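Local coordinates for repeat Five Residue (Rfr) protein or pentapeptide repeat protein (Cyanothece, PDB 2O6W), which is of unknown function but folds as a right-handed quadrilateral beta helix built from tandem pentapeptide repeats, at residues E28-I36 and T46-V56. Residues are numbered along the deposited sequence; the frame is centred on the assembly and turned at random.
Sequences ENFGLKYRI and TPFGMDKAKPV
L32 and M50, a selenomethionine and poorly ordered, meet in the tightly packed part of the contact: the methyl CE of M50 lies 3.5 Å from L32 CA. The bends of the M50 chain (chi2 -60°, chi3 -72°) bring that methyl against the L32 backbone, while SE rests 3.6 Å from R35 CB. L32 also packs with its CD2 3.5 Å from A53 CB and its CD1 against the ring of P55. Such packing illustrates how an irregular excursion can fold upon itself without regular secondary structure, for this loop follows helix 2-10 and appears to interrupt the pentapeptide-repeat beta helix; backbone hydrogen bonds join F30 with D72 and V56 with I77. R35 and T46 form a single antiparallel bridge, with T46 N donating almost straight to R35 O at 3.2 Å. There R35 NE reaches F48 O at 2.8 Å, meeting a lone pair in the carbonyl plane, and T46 CG2 lies over one guanidinium face. Replacing R35 by an alanine would probably leave F48 O without this donor and T46 CG2 without its flat partner. Contact is looser between F30 O and V56 N, linked through one water, and at the exposed Y34, whose ring merely turns an edge to P47 N, 3.9 Å from CD2.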
# COMPACT_ATOMS: atom_id res chain seq x y z
N GLU A 28 -9.97 -0.42 -4.32
CA GLU A 28 -10.30 0.90 -3.81
C GLU A 28 -9.26 1.91 -4.30
O GLU A 28 -8.20 1.54 -4.82
CB GLU A 28 -10.35 0.89 -2.28
CG GLU A 28 -11.47 0.04 -1.67
CD GLU A 28 -12.87 0.62 -1.89
OE1 GLU A 28 -13.86 -0.06 -1.53
OE2 GLU A 28 -12.99 1.74 -2.43
N ASN A 29 -9.57 3.19 -4.16
CA ASN A 29 -8.64 4.21 -4.60
C ASN A 29 -8.18 5.08 -3.43
O ASN A 29 -8.88 5.99 -3.01
CB ASN A 29 -9.28 5.07 -5.69
CG ASN A 29 -8.40 6.23 -6.11
OD1 ASN A 29 -7.18 6.22 -5.90
ND2 ASN A 29 -9.01 7.25 -6.71
N PHE A 30 -7.00 4.77 -2.91
CA PHE A 30 -6.41 5.52 -1.81
C PHE A 30 -5.14 6.19 -2.31
O PHE A 30 -4.22 6.43 -1.54
CB PHE A 30 -6.02 4.58 -0.66
CG PHE A 30 -7.17 3.85 -0.04
CD1 PHE A 30 -7.18 2.46 0.01
CD2 PHE A 30 -8.24 4.55 0.50
CE1 PHE A 30 -8.23 1.77 0.60
CE2 PHE A 30 -9.31 3.87 1.10
CZ PHE A 30 -9.30 2.48 1.15
N GLY A 31 -5.08 6.50 -3.60
CA GLY A 31 -3.89 7.12 -4.15
C GLY A 31 -4.04 8.57 -4.59
O GLY A 31 -5.11 9.16 -4.43
N LEU A 32 -2.96 9.12 -5.14
CA LEU A 32 -2.94 10.50 -5.61
C LEU A 32 -2.88 10.62 -7.13
O LEU A 32 -2.54 11.67 -7.65
CB LEU A 32 -1.74 11.25 -5.03
CG LEU A 32 -1.86 11.78 -3.61
CD1 LEU A 32 -0.55 12.42 -3.19
CD2 LEU A 32 -3.00 12.80 -3.54
N LYS A 33 -3.21 9.55 -7.84
CA LYS A 33 -3.15 9.61 -9.29
C LYS A 33 -4.46 10.00 -9.95
O LYS A 33 -4.48 10.81 -10.87
CB LYS A 33 -2.69 8.27 -9.86
CG LYS A 33 -1.21 8.01 -9.69
CD LYS A 33 -0.80 6.75 -10.43
CE LYS A 33 0.71 6.57 -10.42
NZ LYS A 33 1.13 5.40 -11.23
N TYR A 34 -5.56 9.43 -9.48
CA TYR A 34 -6.84 9.74 -10.09
C TYR A 34 -7.91 10.04 -9.06
O TYR A 34 -7.69 9.95 -7.85
CB TYR A 34 -7.32 8.56 -10.94
CG TYR A 34 -6.29 7.98 -11.87
CD1 TYR A 34 -5.51 6.88 -11.49
CD2 TYR A 34 -6.11 8.51 -13.16
CE1 TYR A 34 -4.58 6.32 -12.38
CE2 TYR A 34 -5.19 7.96 -14.04
CZ TYR A 34 -4.43 6.86 -13.65
OH TYR A 34 -3.54 6.32 -14.55
N ARG A 35 -9.09 10.39 -9.57
CA ARG A 35 -10.24 10.67 -8.74
C ARG A 35 -11.48 10.41 -9.60
O ARG A 35 -11.46 10.65 -10.81
CB ARG A 35 -10.21 12.12 -8.24
CG ARG A 35 -10.36 13.17 -9.33
CD ARG A 35 -10.27 14.58 -8.76
NE ARG A 35 -10.49 15.59 -9.80
CZ ARG A 35 -11.68 15.85 -10.34
NH1 ARG A 35 -12.76 15.19 -9.94
NH2 ARG A 35 -11.79 16.77 -11.30
N ILE A 36 -12.53 9.89 -8.98
CA ILE A 36 -13.78 9.60 -9.70
C ILE A 36 -14.90 10.52 -9.21
O ILE A 36 -15.47 10.30 -8.13
CB ILE A 36 -14.24 8.13 -9.51
CG1 ILE A 36 -13.26 7.16 -10.19
CG2 ILE A 36 -15.63 7.94 -10.11
CD1 ILE A 36 -11.88 7.09 -9.54
N THR A 46 -10.30 10.47 -13.78
CA THR A 46 -9.41 11.49 -14.33
C THR A 46 -8.32 11.92 -13.35
O THR A 46 -8.55 11.99 -12.14
CB THR A 46 -10.21 12.75 -14.74
OG1 THR A 46 -9.30 13.80 -15.10
CG2 THR A 46 -11.10 13.21 -13.60
N PRO A 47 -7.11 12.19 -13.86
CA PRO A 47 -5.98 12.62 -13.03
C PRO A 47 -6.06 14.11 -12.71
O PRO A 47 -5.55 14.57 -11.69
CB PRO A 47 -4.78 12.28 -13.89
CG PRO A 47 -5.29 12.55 -15.26
CD PRO A 47 -6.66 11.92 -15.24
N PHE A 48 -6.73 14.86 -13.58
CA PHE A 48 -6.88 16.30 -13.42
C PHE A 48 -7.67 16.63 -12.16
O PHE A 48 -8.68 16.00 -11.85
CB PHE A 48 -7.58 16.89 -14.65
CG PHE A 48 -6.92 16.51 -15.95
CD1 PHE A 48 -5.58 16.80 -16.18
CD2 PHE A 48 -7.64 15.84 -16.93
CE1 PHE A 48 -4.96 16.43 -17.37
CE2 PHE A 48 -7.04 15.47 -18.13
CZ PHE A 48 -5.69 15.76 -18.35
N GLY A 49 -7.19 17.64 -11.43
CA GLY A 49 -7.85 18.05 -10.20
C GLY A 49 -7.17 17.44 -8.98
O GLY A 49 -7.65 17.58 -7.86
N MSE A 50 -6.05 16.76 -9.22
CA MSE A 50 -5.29 16.12 -8.15
C MSE A 50 -4.05 16.92 -7.79
O MSE A 50 -3.27 16.53 -6.91
CB MSE A 50 -4.89 14.70 -8.57
CG MSE A 50 -6.05 13.72 -8.73
SE MSE A 50 -7.07 13.47 -7.10
CE MSE A 50 -5.78 12.43 -6.10
N ASP A 51 -3.85 18.04 -8.48
CA ASP A 51 -2.70 18.91 -8.24
C ASP A 51 -2.61 19.32 -6.77
O ASP A 51 -1.51 19.47 -6.23
CB ASP A 51 -2.80 20.15 -9.13
CG ASP A 51 -4.06 20.97 -8.88
OD1 ASP A 51 -5.17 20.46 -9.15
OD2 ASP A 51 -3.93 22.12 -8.40
N LYS A 52 -3.76 19.50 -6.13
CA LYS A 52 -3.81 19.88 -4.72
C LYS A 52 -4.57 18.84 -3.89
O LYS A 52 -5.72 19.05 -3.51
CB LYS A 52 -4.48 21.25 -4.56
CG LYS A 52 -4.38 21.86 -3.16
CD LYS A 52 -3.01 22.47 -2.86
CE LYS A 52 -2.04 21.50 -2.17
NZ LYS A 52 -1.53 20.39 -3.03
N ALA A 53 -3.92 17.71 -3.63
CA ALA A 53 -4.51 16.62 -2.85
C ALA A 53 -3.45 16.01 -1.96
O ALA A 53 -2.29 15.90 -2.36
CB ALA A 53 -5.09 15.56 -3.78
N LYS A 54 -3.83 15.61 -0.75
CA LYS A 54 -2.88 15.02 0.18
C LYS A 54 -2.88 13.50 0.11
O LYS A 54 -3.91 12.87 -0.17
CB LYS A 54 -3.18 15.45 1.63
CG LYS A 54 -4.59 15.10 2.10
CD LYS A 54 -4.71 15.09 3.63
CE LYS A 54 -3.94 13.91 4.24
NZ LYS A 54 -4.03 13.82 5.73
N PRO A 55 -1.72 12.88 0.35
CA PRO A 55 -1.60 11.42 0.32
C PRO A 55 -2.23 10.80 1.57
O PRO A 55 -2.16 11.37 2.66
CB PRO A 55 -0.09 11.21 0.25
CG PRO A 55 0.44 12.36 1.02
CD PRO A 55 -0.40 13.51 0.55
N VAL A 56 -2.86 9.64 1.40
CA VAL A 56 -3.49 8.96 2.53
C VAL A 56 -2.41 8.56 3.53
O VAL A 56 -1.38 8.01 3.16
CB VAL A 56 -4.27 7.72 2.04
CG1 VAL A 56 -4.85 6.96 3.22
CG2 VAL A 56 -5.38 8.16 1.09
O HOH W 1 -2.55 8.45 -0.98